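Local structure of arginyl-trna synthetase (Thermus thermophilus, 1IQ0) at residues A[280-285]-A[364-369]; A[288-293]-A[358-363]; A[259-264]-A[368-373]; A[251-256]-A[272-277]. The protein probably catalyses the ATP-dependent attachment of L-arginine to tRNA(Arg), as a monomeric class I aminoacyl-tRNA synthetase. One frame throughout, in Å; residues are numbered along the deposited sequence.

Contact 1: residues A[280-285]-A[364-369]; sequences PVIPGL and VRAALA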
loop_
_atom_site.group_PDB
_atom_site.type_symbol
_atom_site.label_atom_id
_atom_site.label_comp_id
_atom_site.label_asym_id
_atom_site.label_seq_id
_atom_site.Cartn_x
_atom_site.Cartn_y
_atom_site.Cartn_z
ATOM N N PRO A 280 -14.522 28.861 5.997
ATOM C CA PRO A 280 -15.098 28.520 7.302
ATOM C C PRO A 280 -14.671 27.170 7.879
ATOM O O PRO A 280 -14.950 26.873 9.041
ATOM C CB PRO A 280 -16.603 28.597 7.047
ATOM C CG PRO A 280 -16.720 28.238 5.609
ATOM C CD PRO A 280 -15.576 28.985 4.976
ATOM N N VAL A 281 -13.999 26.353 7.077
ATOM C CA VAL A 281 -13.547 25.047 7.549
ATOM C C VAL A 281 -12.044 24.901 7.384
ATOM O O VAL A 281 -11.419 24.077 8.047
ATOM C CB VAL A 281 -14.242 23.887 6.792
ATOM C CG1 VAL A 281 -15.738 23.931 7.034
ATOM C CG2 VAL A 281 -13.937 23.973 5.308
ATOM N N ILE A 282 -11.469 25.708 6.500
ATOM C CA ILE A 282 -10.034 25.678 6.243
ATOM C C ILE A 282 -9.441 27.077 6.405
ATOM O O ILE A 282 -9.516 27.907 5.495
ATOM C CB ILE A 282 -9.735 25.163 4.817
ATOM C CG1 ILE A 282 -10.177 23.702 4.694
ATOM C CG2 ILE A 282 -8.250 25.304 4.506
ATOM C CD1 ILE A 282 -9.943 23.102 3.328
ATOM N N PRO A 283 -8.835 27.350 7.573
ATOM C CA PRO A 283 -8.222 28.646 7.880
ATOM C C PRO A 283 -6.966 28.934 7.064
ATOM O O PRO A 283 -6.303 28.018 6.577
ATOM C CB PRO A 283 -7.924 28.530 9.369
ATOM C CG PRO A 283 -7.565 27.085 9.506
ATOM C CD PRO A 283 -8.654 26.413 8.697
ATOM N N GLY A 284 -6.652 30.218 6.919
ATOM C CA GLY A 284 -5.472 30.623 6.176
ATOM C C GLY A 284 -5.444 30.208 4.718
ATOM O O GLY A 284 -4.883 29.169 4.372
ATOM N N LEU A 285 -6.051 31.027 3.863
ATOM C CA LEU A 285 -6.093 30.772 2.426
ATOM C C LEU A 285 -6.228 32.099 1.687
ATOM O O LEU A 285 -7.145 32.875 1.959
ATOM C CB LEU A 285 -7.276 29.864 2.070
ATOM C CG LEU A 285 -7.257 28.413 2.565
ATOM C CD1 LEU A 285 -8.553 27.720 2.164
ATOM C CD2 LEU A 285 -6.059 27.680 1.978
ATOM N N VAL A 364 -12.029 18.076 -0.979
ATOM C CA VAL A 364 -13.047 17.144 -0.498
ATOM C C VAL A 364 -13.257 17.293 0.995
ATOM O O VAL A 364 -14.378 17.146 1.493
ATOM C CB VAL A 364 -12.687 15.670 -0.818
ATOM C CG1 VAL A 364 -12.351 15.529 -2.289
ATOM C CG2 VAL A 364 -11.547 15.208 0.053
ATOM N N ARG A 365 -12.176 17.593 1.706
ATOM C CA ARG A 365 -12.240 17.783 3.150
ATOM C C ARG A 365 -13.273 18.858 3.455
ATOM O O ARG A 365 -14.218 18.634 4.214
ATOM C CB ARG A 365 -10.877 18.223 3.694
ATOM C CG ARG A 365 -10.159 17.184 4.545
ATOM C CD ARG A 365 -9.742 15.965 3.733
ATOM N NE ARG A 365 -9.112 14.941 4.566
ATOM C CZ ARG A 365 -7.971 15.105 5.231
ATOM N NH1 ARG A 365 -7.318 16.258 5.165
ATOM N NH2 ARG A 365 -7.482 14.113 5.966
ATOM N N ALA A 366 -13.086 20.025 2.845
ATOM C CA ALA A 366 -13.985 21.155 3.045
ATOM C C ALA A 366 -15.386 20.839 2.550
ATOM O O ALA A 366 -16.371 21.230 3.179
ATOM C CB ALA A 366 -13.444 22.386 2.318
ATOM N N ALA A 367 -15.471 20.133 1.422
ATOM C CA ALA A 367 -16.761 19.777 0.851
ATOM C C ALA A 367 -17.521 18.862 1.803
ATOM O O ALA A 367 -18.721 19.050 2.039
ATOM C CB ALA A 367 -16.572 19.104 -0.505
ATOM N N LEU A 368 -16.829 17.869 2.351
ATOM C CA LEU A 368 -17.472 16.959 3.288
ATOM C C LEU A 368 -17.942 17.715 4.539
ATOM O O LEU A 368 -19.025 17.453 5.049
ATOM C CB LEU A 368 -16.516 15.824 3.678
ATOM C CG LEU A 368 -16.337 14.702 2.651
ATOM C CD1 LEU A 368 -15.100 13.891 2.994
ATOM C CD2 LEU A 368 -17.578 13.813 2.629
ATOM N N ALA A 369 -17.141 18.657 5.026
ATOM C CA ALA A 369 -17.530 19.425 6.215
ATOM C C ALA A 369 -18.726 20.343 5.930
ATOM O O ALA A 369 -19.717 20.335 6.665
ATOM C CB ALA A 369 -16.342 20.252 6.730
#
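Val281 and Ile282, in the loop of a β-hairpin between strands 274-277 and 289-291, rest on Ala366 and Ala369 of helix 361-370 in the catalytic domain. Val281 lies nearest the helix backbone, its CA 6.0 Å from the CA of Ala366. Its two methyls divide the work. CG2 presses on CB of Ala366 at 3.4 Å, tighter than ordinary van der Waals contact, and also comes within 3.6 Å of CA of the same Ala366. CG1 touches CB of Ala369 at 3.7 Å, nearly one helical turn further on. This forked grip follows from chi1 of -62°, which sets CG1 anti to the carbonyl carbon and puts CG2 in the crowded position between N and carbonyl carbon; thus both branches reach the helix. Ile282 comes in beside it with the end of its longer branch: CD1 meets CB of Ala366 at 3.7 Å, the chain being fully extended at chi2 (179°). Ala366 CB therefore carries methyls from two successive loop residues. On the helix side all the touching side chains are single methyl groups, which lets the loop come close to the helical backbone. Beneath the loop the helix keeps its i to i-4 bonding, Ala369 N to Arg365 O at 3.0 Å. Ile282 also reaches Ala362, a turn before Ala366, while Leu370 continues the apolar surface past Ala369. Purely apolar in character, the contact is a hairpin loop laid on an alanine-rich face of the helix that follows strand 348-354 in the Rossmann-type fold of class I synthetases.

Contact 2: residues A[288-293]-A[358-363]; sequences PFFVLL and SHPQAL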
loop_
_atom_site.group_PDB
_atom_site.type_symbol
_atom_site.label_atom_id
_atom_site.label_comp_id
_atom_site.label_asym_id
_atom_site.label_seq_id
_atom_site.Cartn_x
_atom_site.Cartn_y
_atom_site.Cartn_z
ATOM N N PRO A 288 -10.010 31.290 -0.735
ATOM C CA PRO A 288 -10.702 30.087 -0.258
ATOM C C PRO A 288 -11.857 29.649 -1.150
ATOM O O PRO A 288 -12.722 28.886 -0.723
ATOM C CB PRO A 288 -11.189 30.515 1.116
ATOM C CG PRO A 288 -11.626 31.926 0.844
ATOM C CD PRO A 288 -10.488 32.482 -0.009
ATOM N N PHE A 289 -11.867 30.129 -2.387
ATOM C CA PHE A 289 -12.938 29.792 -3.308
ATOM C C PHE A 289 -12.597 28.736 -4.353
ATOM O O PHE A 289 -11.792 28.971 -5.253
ATOM C CB PHE A 289 -13.431 31.059 -4.010
ATOM C CG PHE A 289 -14.133 32.021 -3.095
ATOM C CD1 PHE A 289 -13.447 32.650 -2.066
ATOM C CD2 PHE A 289 -15.488 32.289 -3.256
ATOM C CE1 PHE A 289 -14.102 33.532 -1.208
ATOM C CE2 PHE A 289 -16.152 33.168 -2.405
ATOM C CZ PHE A 289 -15.458 33.791 -1.380
ATOM N N PHE A 290 -13.209 27.563 -4.209
ATOM C CA PHE A 290 -13.033 26.469 -5.158
ATOM C C PHE A 290 -14.192 26.631 -6.142
ATOM O O PHE A 290 -15.347 26.776 -5.727
ATOM C CB PHE A 290 -13.169 25.107 -4.468
ATOM C CG PHE A 290 -11.978 24.707 -3.641
ATOM C CD1 PHE A 290 -10.796 24.290 -4.251
ATOM C CD2 PHE A 290 -12.044 24.728 -2.248
ATOM C CE1 PHE A 290 -9.695 23.895 -3.486
ATOM C CE2 PHE A 290 -10.953 24.336 -1.475
ATOM C CZ PHE A 290 -9.774 23.918 -2.096
ATOM N N VAL A 291 -13.899 26.623 -7.436
ATOM C CA VAL A 291 -14.962 26.762 -8.421
ATOM C C VAL A 291 -15.575 25.394 -8.700
ATOM O O VAL A 291 -14.854 24.435 -8.952
ATOM C CB VAL A 291 -14.434 27.351 -9.743
ATOM C CG1 VAL A 291 -15.575 27.484 -10.746
ATOM C CG2 VAL A 291 -13.789 28.705 -9.486
ATOM N N LEU A 292 -16.904 25.306 -8.627
ATOM C CA LEU A 292 -17.607 24.055 -8.894
ATOM C C LEU A 292 -18.109 24.113 -10.338
ATOM O O LEU A 292 -17.882 23.188 -11.120
ATOM C CB LEU A 292 -18.782 23.874 -7.919
ATOM C CG LEU A 292 -18.434 23.767 -6.424
ATOM C CD1 LEU A 292 -19.702 23.681 -5.588
ATOM C CD2 LEU A 292 -17.575 22.536 -6.187
ATOM N N LEU A 293 -18.788 25.207 -10.681
ATOM C CA LEU A 293 -19.299 25.424 -12.034
ATOM C C LEU A 293 -18.751 26.742 -12.574
ATOM O O LEU A 293 -18.886 27.781 -11.930
ATOM C CB LEU A 293 -20.832 25.493 -12.045
ATOM C CG LEU A 293 -21.638 24.216 -11.787
ATOM C CD1 LEU A 293 -23.129 24.529 -11.840
ATOM C CD2 LEU A 293 -21.286 23.170 -12.827
ATOM N N SER A 358 -2.287 15.614 -8.929
ATOM C CA SER A 358 -3.097 15.450 -7.726
ATOM C C SER A 358 -3.884 16.705 -7.366
ATOM O O SER A 358 -3.488 17.821 -7.704
ATOM C CB SER A 358 -2.201 15.060 -6.547
ATOM O OG SER A 358 -2.948 14.950 -5.348
ATOM N N HIS A 359 -5.004 16.506 -6.676
ATOM C CA HIS A 359 -5.860 17.605 -6.243
ATOM C C HIS A 359 -5.710 17.760 -4.730
ATOM O O HIS A 359 -5.501 16.779 -4.015
ATOM C CB HIS A 359 -7.324 17.313 -6.588
ATOM C CG HIS A 359 -7.560 17.010 -8.036
ATOM N ND1 HIS A 359 -7.028 15.905 -8.662
ATOM C CD2 HIS A 359 -8.283 17.662 -8.977
ATOM C CE1 HIS A 359 -7.413 15.888 -9.926
ATOM N NE2 HIS A 359 -8.176 16.943 -10.142
ATOM N N PRO A 360 -5.821 18.997 -4.220
ATOM C CA PRO A 360 -5.690 19.265 -2.784
ATOM C C PRO A 360 -6.754 18.589 -1.913
ATOM O O PRO A 360 -7.952 18.735 -2.160
ATOM C CB PRO A 360 -5.762 20.788 -2.714
ATOM C CG PRO A 360 -6.681 21.124 -3.848
ATOM C CD PRO A 360 -6.162 20.231 -4.952
ATOM N N GLN A 361 -6.305 17.855 -0.897
ATOM C CA GLN A 361 -7.212 17.167 0.018
ATOM C C GLN A 361 -8.171 18.172 0.634
ATOM O O GLN A 361 -9.283 17.825 1.042
ATOM C CB GLN A 361 -6.429 16.467 1.132
ATOM C CG GLN A 361 -5.593 15.288 0.667
ATOM C CD GLN A 361 -4.882 14.592 1.812
ATOM O OE1 GLN A 361 -5.515 14.146 2.770
ATOM N NE2 GLN A 361 -3.561 14.493 1.719
ATOM N N ALA A 362 -7.727 19.423 0.701
ATOM C CA ALA A 362 -8.529 20.500 1.258
ATOM C C ALA A 362 -9.902 20.567 0.585
ATOM O O ALA A 362 -10.903 20.877 1.235
ATOM C CB ALA A 362 -7.798 21.831 1.088
ATOM N N LEU A 363 -9.933 20.277 -0.715
ATOM C CA LEU A 363 -11.170 20.302 -1.499
ATOM C C LEU A 363 -12.263 19.385 -0.955
ATOM O O LEU A 363 -13.314 19.859 -0.525
ATOM C CB LEU A 363 -10.890 19.920 -2.961
ATOM C CG LEU A 363 -12.117 19.707 -3.868
ATOM C CD1 LEU A 363 -12.783 21.039 -4.210
ATOM C CD2 LEU A 363 -11.679 19.000 -5.135
#
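Phe290, Leu363 and Pro360 form the greater part of this contact, in which a strand of a three-stranded antiparallel sheet meets the opening turn of helix 361-370. Phe290 belongs to strand 289-291 and sends its ring toward the helix, with CG anti to the carbonyl carbon (chi1 -75°). Leu363 supplies the main partner. Its CD1 methyl lies over one face of the ring in a CH-pi contact, 4.0 Å from the ring centroid and 22° off the normal. The methyl is offset toward the rim, where Leu363 CD1 lies 3.8 Å from both CG and CD1 of Phe290. The far end of the ring rides over the helix backbone instead, Phe290 CZ lying 3.9 Å from Leu363 CA. Ala362 adds its CB near the ring plane at the edge, 4.3 Å from Phe290 CZ. Pro360 approaches obliquely, its CG 4.1 Å from Phe290 CE1. The turn that presents these groups is held by the bond from Leu363 N to Pro360 O at 2.9 Å. Behind the contact, Tyr302 of helix 301-312 touches both Pro360 and Leu363, and Phe290 is fixed in the sheet by backbone bonding to Met276. With an alanine here instead of Phe290, the Leu363 methyl would probably lose its aromatic face, and a gap would be likely to open between the sheet and the start of the helix. Leu363 CB also approaches the ring, 4.2 Å from Phe290 CE1.

Contact 3: residues A[259-264]-A[368-373]; sequences SPHVFR and LALAGY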
loop_
_atom_site.group_PDB
_atom_site.type_symbol
_atom_site.label_atom_id
_atom_site.label_comp_id
_atom_site.label_asym_id
_atom_site.label_seq_id
_atom_site.Cartn_x
_atom_site.Cartn_y
_atom_site.Cartn_z
ATOM N N SER A 259 -25.739 24.790 1.107
ATOM C CA SER A 259 -24.844 25.465 2.035
ATOM C C SER A 259 -24.758 26.958 1.773
ATOM O O SER A 259 -24.716 27.397 0.625
ATOM C CB SER A 259 -23.437 24.872 1.945
ATOM O OG SER A 259 -22.518 25.649 2.692
ATOM N N PRO A 260 -24.737 27.762 2.843
ATOM C CA PRO A 260 -24.648 29.214 2.681
ATOM C C PRO A 260 -23.282 29.609 2.113
ATOM O O PRO A 260 -23.117 30.706 1.579
ATOM C CB PRO A 260 -24.870 29.728 4.101
ATOM C CG PRO A 260 -24.289 28.630 4.948
ATOM C CD PRO A 260 -24.827 27.395 4.267
ATOM N N HIS A 261 -22.311 28.704 2.216
ATOM C CA HIS A 261 -20.969 28.966 1.704
ATOM C C HIS A 261 -20.761 28.494 0.264
ATOM O O HIS A 261 -19.641 28.490 -0.242
ATOM C CB HIS A 261 -19.932 28.335 2.628
ATOM C CG HIS A 261 -20.027 28.826 4.037
ATOM N ND1 HIS A 261 -20.464 28.032 5.075
ATOM C CD2 HIS A 261 -19.816 30.055 4.565
ATOM C CE1 HIS A 261 -20.521 28.750 6.182
ATOM N NE2 HIS A 261 -20.134 29.981 5.899
ATOM N N VAL A 262 -21.846 28.087 -0.384
ATOM C CA VAL A 262 -21.808 27.653 -1.783
ATOM C C VAL A 262 -22.783 28.585 -2.489
ATOM O O VAL A 262 -23.993 28.499 -2.287
ATOM C CB VAL A 262 -22.275 26.189 -1.944
ATOM C CG1 VAL A 262 -22.541 25.883 -3.411
ATOM C CG2 VAL A 262 -21.202 25.247 -1.411
ATOM N N PHE A 263 -22.255 29.480 -3.316
ATOM C CA PHE A 263 -23.101 30.457 -3.986
ATOM C C PHE A 263 -22.504 30.990 -5.283
ATOM O O PHE A 263 -21.343 30.723 -5.604
ATOM C CB PHE A 263 -23.340 31.621 -3.027
ATOM C CG PHE A 263 -22.068 32.230 -2.506
ATOM C CD1 PHE A 263 -21.394 33.203 -3.238
ATOM C CD2 PHE A 263 -21.510 31.787 -1.311
ATOM C CE1 PHE A 263 -20.180 33.724 -2.789
ATOM C CE2 PHE A 263 -20.296 32.299 -0.852
ATOM C CZ PHE A 263 -19.629 33.268 -1.593
ATOM N N ARG A 264 -23.308 31.760 -6.012
ATOM C CA ARG A 264 -22.880 32.351 -7.274
ATOM C C ARG A 264 -22.661 33.850 -7.130
ATOM O O ARG A 264 -23.617 34.611 -6.983
ATOM C CB ARG A 264 -23.927 32.127 -8.371
ATOM C CG ARG A 264 -24.102 30.694 -8.826
ATOM C CD ARG A 264 -24.902 30.636 -10.126
ATOM N NE ARG A 264 -25.001 29.278 -10.649
ATOM C CZ ARG A 264 -25.687 28.299 -10.066
ATOM N NH1 ARG A 264 -26.344 28.524 -8.936
ATOM N NH2 ARG A 264 -25.707 27.089 -10.610
ATOM N N LEU A 368 -16.829 17.869 2.351
ATOM C CA LEU A 368 -17.472 16.959 3.288
ATOM C C LEU A 368 -17.942 17.715 4.539
ATOM O O LEU A 368 -19.025 17.453 5.049
ATOM C CB LEU A 368 -16.516 15.824 3.678
ATOM C CG LEU A 368 -16.337 14.702 2.651
ATOM C CD1 LEU A 368 -15.100 13.891 2.994
ATOM C CD2 LEU A 368 -17.578 13.813 2.629
ATOM N N ALA A 369 -17.141 18.657 5.026
ATOM C CA ALA A 369 -17.530 19.425 6.215
ATOM C C ALA A 369 -18.726 20.343 5.930
ATOM O O ALA A 369 -19.717 20.335 6.665
ATOM C CB ALA A 369 -16.342 20.252 6.730
ATOM N N LEU A 370 -18.640 21.120 4.854
ATOM C CA LEU A 370 -19.720 22.034 4.487
ATOM C C LEU A 370 -21.037 21.308 4.230
ATOM O O LEU A 370 -22.117 21.860 4.453
ATOM C CB LEU A 370 -19.327 22.840 3.249
ATOM C CG LEU A 370 -18.178 23.819 3.496
ATOM C CD1 LEU A 370 -17.715 24.429 2.184
ATOM C CD2 LEU A 370 -18.646 24.899 4.467
ATOM N N ALA A 371 -20.946 20.072 3.759
ATOM C CA ALA A 371 -22.138 19.287 3.483
ATOM C C ALA A 371 -22.675 18.731 4.795
ATOM O O ALA A 371 -23.708 18.072 4.817
ATOM C CB ALA A 371 -21.805 18.146 2.521
ATOM N N GLY A 372 -21.956 18.986 5.885
ATOM C CA GLY A 372 -22.396 18.508 7.182
ATOM C C GLY A 372 -21.837 17.162 7.605
ATOM O O GLY A 372 -22.493 16.414 8.329
ATOM N N TYR A 373 -20.627 16.846 7.154
ATOM C CA TYR A 373 -19.981 15.585 7.512
ATOM C C TYR A 373 -18.555 15.845 7.960
ATOM O O TYR A 373 -17.603 15.361 7.351
ATOM C CB TYR A 373 -19.982 14.621 6.325
ATOM C CG TYR A 373 -21.364 14.260 5.849
ATOM C CD1 TYR A 373 -22.005 15.018 4.874
ATOM C CD2 TYR A 373 -22.046 13.173 6.399
ATOM C CE1 TYR A 373 -23.302 14.703 4.448
ATOM C CE2 TYR A 373 -23.340 12.850 5.986
ATOM C CZ TYR A 373 -23.960 13.619 5.010
ATOM O OH TYR A 373 -25.231 13.294 4.593
HETATM O O HOH W 1 -22.314 24.829 5.025
#
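Leu370, in the last turn of helix 361-370, meets Ser259 with its CB and His261 with one methyl. Leu370 CB lies 4.3 Å from Ser259 OG. CG stands anti to the carbonyl carbon (chi1 -67°), which turns the branch away from the serine, toward His261 and Met276. CD2 comes to 3.7 Å from His261 ND1, meeting the ring obliquely while the two side chains cross at about a right angle. The same CD2 also touches the stem of that residue, 4.1 Å from His261 CB. CD1 takes the other branch and packs on Met276 of the neighbouring strand. The helix finishes here in a Schellman motif: Gly372 has positive phi, and Tyr373 N reaches back to Leu368 O at 2.7 Å. On the other side Ser259 begins a type I β-turn that leads into strand 262-263, and forms an ST turn in which its OG accepts from His261 N at 3.1 Å, with an N-H...O angle of 152°. A water bridges the turn and the helix end, donating to Leu370 O at 3.0 Å; its distance to Ser259 OG, 2.5 Å, is shorter than usual and so doubtful in detail. Replacing Ser259, an alanine would probably leave His261 N without its side-chain acceptor and the water without its link to the turn. Pro280 lies against both His261 and Leu370.

Contact 4: residues A[251-256]-A[272-277]; sequences KALALL and GALVMD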
loop_
_atom_site.group_PDB
_atom_site.type_symbol
_atom_site.label_atom_id
_atom_site.label_comp_id
_atom_site.label_asym_id
_atom_site.label_seq_id
_atom_site.Cartn_x
_atom_site.Cartn_y
_atom_site.Cartn_z
ATOM N N LYS A 251 -26.455 15.682 -8.314
ATOM C CA LYS A 251 -26.867 15.408 -6.944
ATOM C C LYS A 251 -25.917 16.068 -5.955
ATOM O O LYS A 251 -26.356 16.632 -4.951
ATOM C CB LYS A 251 -26.914 13.896 -6.685
ATOM C CG LYS A 251 -27.994 13.170 -7.485
ATOM C CD LYS A 251 -27.919 11.645 -7.329
ATOM C CE LYS A 251 -28.903 10.958 -8.292
ATOM N NZ LYS A 251 -28.848 9.464 -8.222
ATOM N N ALA A 252 -24.616 16.000 -6.239
ATOM C CA ALA A 252 -23.621 16.600 -5.355
ATOM C C ALA A 252 -23.795 18.107 -5.385
ATOM O O ALA A 252 -23.793 18.760 -4.342
ATOM C CB ALA A 252 -22.195 16.223 -5.801
ATOM N N LEU A 253 -23.944 18.651 -6.589
ATOM C CA LEU A 253 -24.126 20.085 -6.775
ATOM C C LEU A 253 -25.363 20.585 -6.021
ATOM O O LEU A 253 -25.313 21.612 -5.342
ATOM C CB LEU A 253 -24.250 20.400 -8.269
ATOM C CG LEU A 253 -23.073 21.060 -9.008
ATOM C CD1 LEU A 253 -21.773 20.818 -8.297
ATOM C CD2 LEU A 253 -23.024 20.535 -10.436
ATOM N N ALA A 254 -26.465 19.848 -6.125
ATOM C CA ALA A 254 -27.698 20.238 -5.447
ATOM C C ALA A 254 -27.521 20.189 -3.937
ATOM O O ALA A 254 -28.035 21.041 -3.221
ATOM C CB ALA A 254 -28.851 19.324 -5.869
ATOM N N LEU A 255 -26.793 19.193 -3.449
ATOM C CA LEU A 255 -26.571 19.074 -2.015
ATOM C C LEU A 255 -25.685 20.224 -1.524
ATOM O O LEU A 255 -25.962 20.830 -0.490
ATOM C CB LEU A 255 -25.932 17.718 -1.696
ATOM C CG LEU A 255 -25.570 17.422 -0.238
ATOM C CD1 LEU A 255 -26.794 17.574 0.661
ATOM C CD2 LEU A 255 -25.008 16.009 -0.147
ATOM N N LEU A 256 -24.642 20.550 -2.281
ATOM C CA LEU A 256 -23.735 21.634 -1.899
ATOM C C LEU A 256 -24.378 23.028 -1.923
ATOM O O LEU A 256 -24.102 23.858 -1.048
ATOM C CB LEU A 256 -22.500 21.622 -2.803
ATOM C CG LEU A 256 -21.562 20.440 -2.565
ATOM C CD1 LEU A 256 -20.483 20.375 -3.639
ATOM C CD2 LEU A 256 -20.948 20.595 -1.183
ATOM N N GLY A 272 -21.365 34.729 -12.060
ATOM C CA GLY A 272 -21.966 33.690 -12.879
ATOM C C GLY A 272 -21.493 32.281 -12.559
ATOM O O GLY A 272 -22.163 31.306 -12.903
ATOM N N ALA A 273 -20.343 32.170 -11.902
ATOM C CA ALA A 273 -19.784 30.868 -11.543
ATOM C C ALA A 273 -20.298 30.396 -10.190
ATOM O O ALA A 273 -20.633 31.212 -9.333
ATOM C CB ALA A 273 -18.258 30.944 -11.518
ATOM N N LEU A 274 -20.386 29.079 -10.007
ATOM C CA LEU A 274 -20.829 28.529 -8.726
ATOM C C LEU A 274 -19.554 28.223 -7.965
ATOM O O LEU A 274 -18.706 27.465 -8.434
ATOM C CB LEU A 274 -21.643 27.245 -8.906
ATOM C CG LEU A 274 -22.090 26.610 -7.583
ATOM C CD1 LEU A 274 -23.042 27.562 -6.872
ATOM C CD2 LEU A 274 -22.760 25.267 -7.825
ATOM N N VAL A 275 -19.416 28.815 -6.790
ATOM C CA VAL A 275 -18.214 28.618 -6.006
ATOM C C VAL A 275 -18.488 28.124 -4.593
ATOM O O VAL A 275 -19.575 28.320 -4.044
ATOM C CB VAL A 275 -17.410 29.937 -5.946
ATOM C CG1 VAL A 275 -18.233 31.013 -5.262
ATOM C CG2 VAL A 275 -16.105 29.722 -5.223
ATOM N N MET A 276 -17.484 27.471 -4.018
ATOM C CA MET A 276 -17.559 26.947 -2.661
ATOM C C MET A 276 -16.539 27.701 -1.808
ATOM O O MET A 276 -15.342 27.690 -2.107
ATOM C CB MET A 276 -17.215 25.454 -2.639
ATOM C CG MET A 276 -17.340 24.818 -1.262
ATOM S SD MET A 276 -16.695 23.138 -1.188
ATOM C CE MET A 276 -17.954 22.262 -2.092
ATOM N N ASP A 277 -17.012 28.361 -0.758
ATOM C CA ASP A 277 -16.124 29.102 0.137
ATOM C C ASP A 277 -15.644 28.141 1.215
ATOM O O ASP A 277 -16.397 27.784 2.123
ATOM C CB ASP A 277 -16.875 30.279 0.773
ATOM C CG ASP A 277 -16.011 31.078 1.748
ATOM O OD1 ASP A 277 -16.570 31.938 2.459
ATOM O OD2 ASP A 277 -14.784 30.849 1.803
#
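Helix 248-256 runs past strand 274-277 with Leu256 CA 8.2 Å from Met276 CA, and with a wider gap of 9.3 Å between Leu253 CA and Leu274 CA. This is an α/β layer, a helix lying on one face of the small antiparallel sheet 262-263, 274-277 and 289-291. Strand alternation turns Leu274 and Met276 toward the helix while the intervening Val275 faces the other way, and on the helix Leu253 and Leu256, three residues apart, share one face. Leu256 N bonds to Ala252 O at 2.9 Å, an i to i-4 bond of the last turn. The looser of the two pairs is Leu253 with Leu274, where Leu253 CG lies 4.4 Å from Leu274 CD2. Leu253 starts out beside the strand, and the end of its side chain then swings nearer to Leu274. All four side chains are buried. Val262 of the adjacent strand touches Leu256, Leu274 and Met276, and Ile306 of helix 301-312 closes over both Leu256 and Met276, so that the layer is covered from a second helix as well. Leu274 also pairs through its backbone with Leu292 and Leu293, which face it together as a classic β-bulge. Met276 leaves the strand with CG anti to its backbone N (chi1 -177°) and bends only at chi3 (-73°), which brings its methyl to the fork of Leu256. There Met276 CE sits equally close to both branches, 3.5 Å from Leu256 CD1 and 3.5 Å from Leu256 CD2.

Contacts 1, 2 and 3 follow one another along helix 361-370: contact 2 at its start, contact 1 in the middle, contact 3 at its end, with the centre of contact 1 about 9 Å from the centres of both others. Contacts 2, 3 and 4 all reach the three-stranded sheet; the centres of contacts 3 and 4 are about 8 Å apart, and Val262 and Leu370 of contact 3 pack on Met276 of contact 4. Contacts 1 and 4, about 14 Å apart between centres, meet where Ala367 CB lies 3.8 Å from Met276 CE. The centres lie 26 to 33 Å from that of the chain, and no segment includes the 'HIGH' region, residues 112-122.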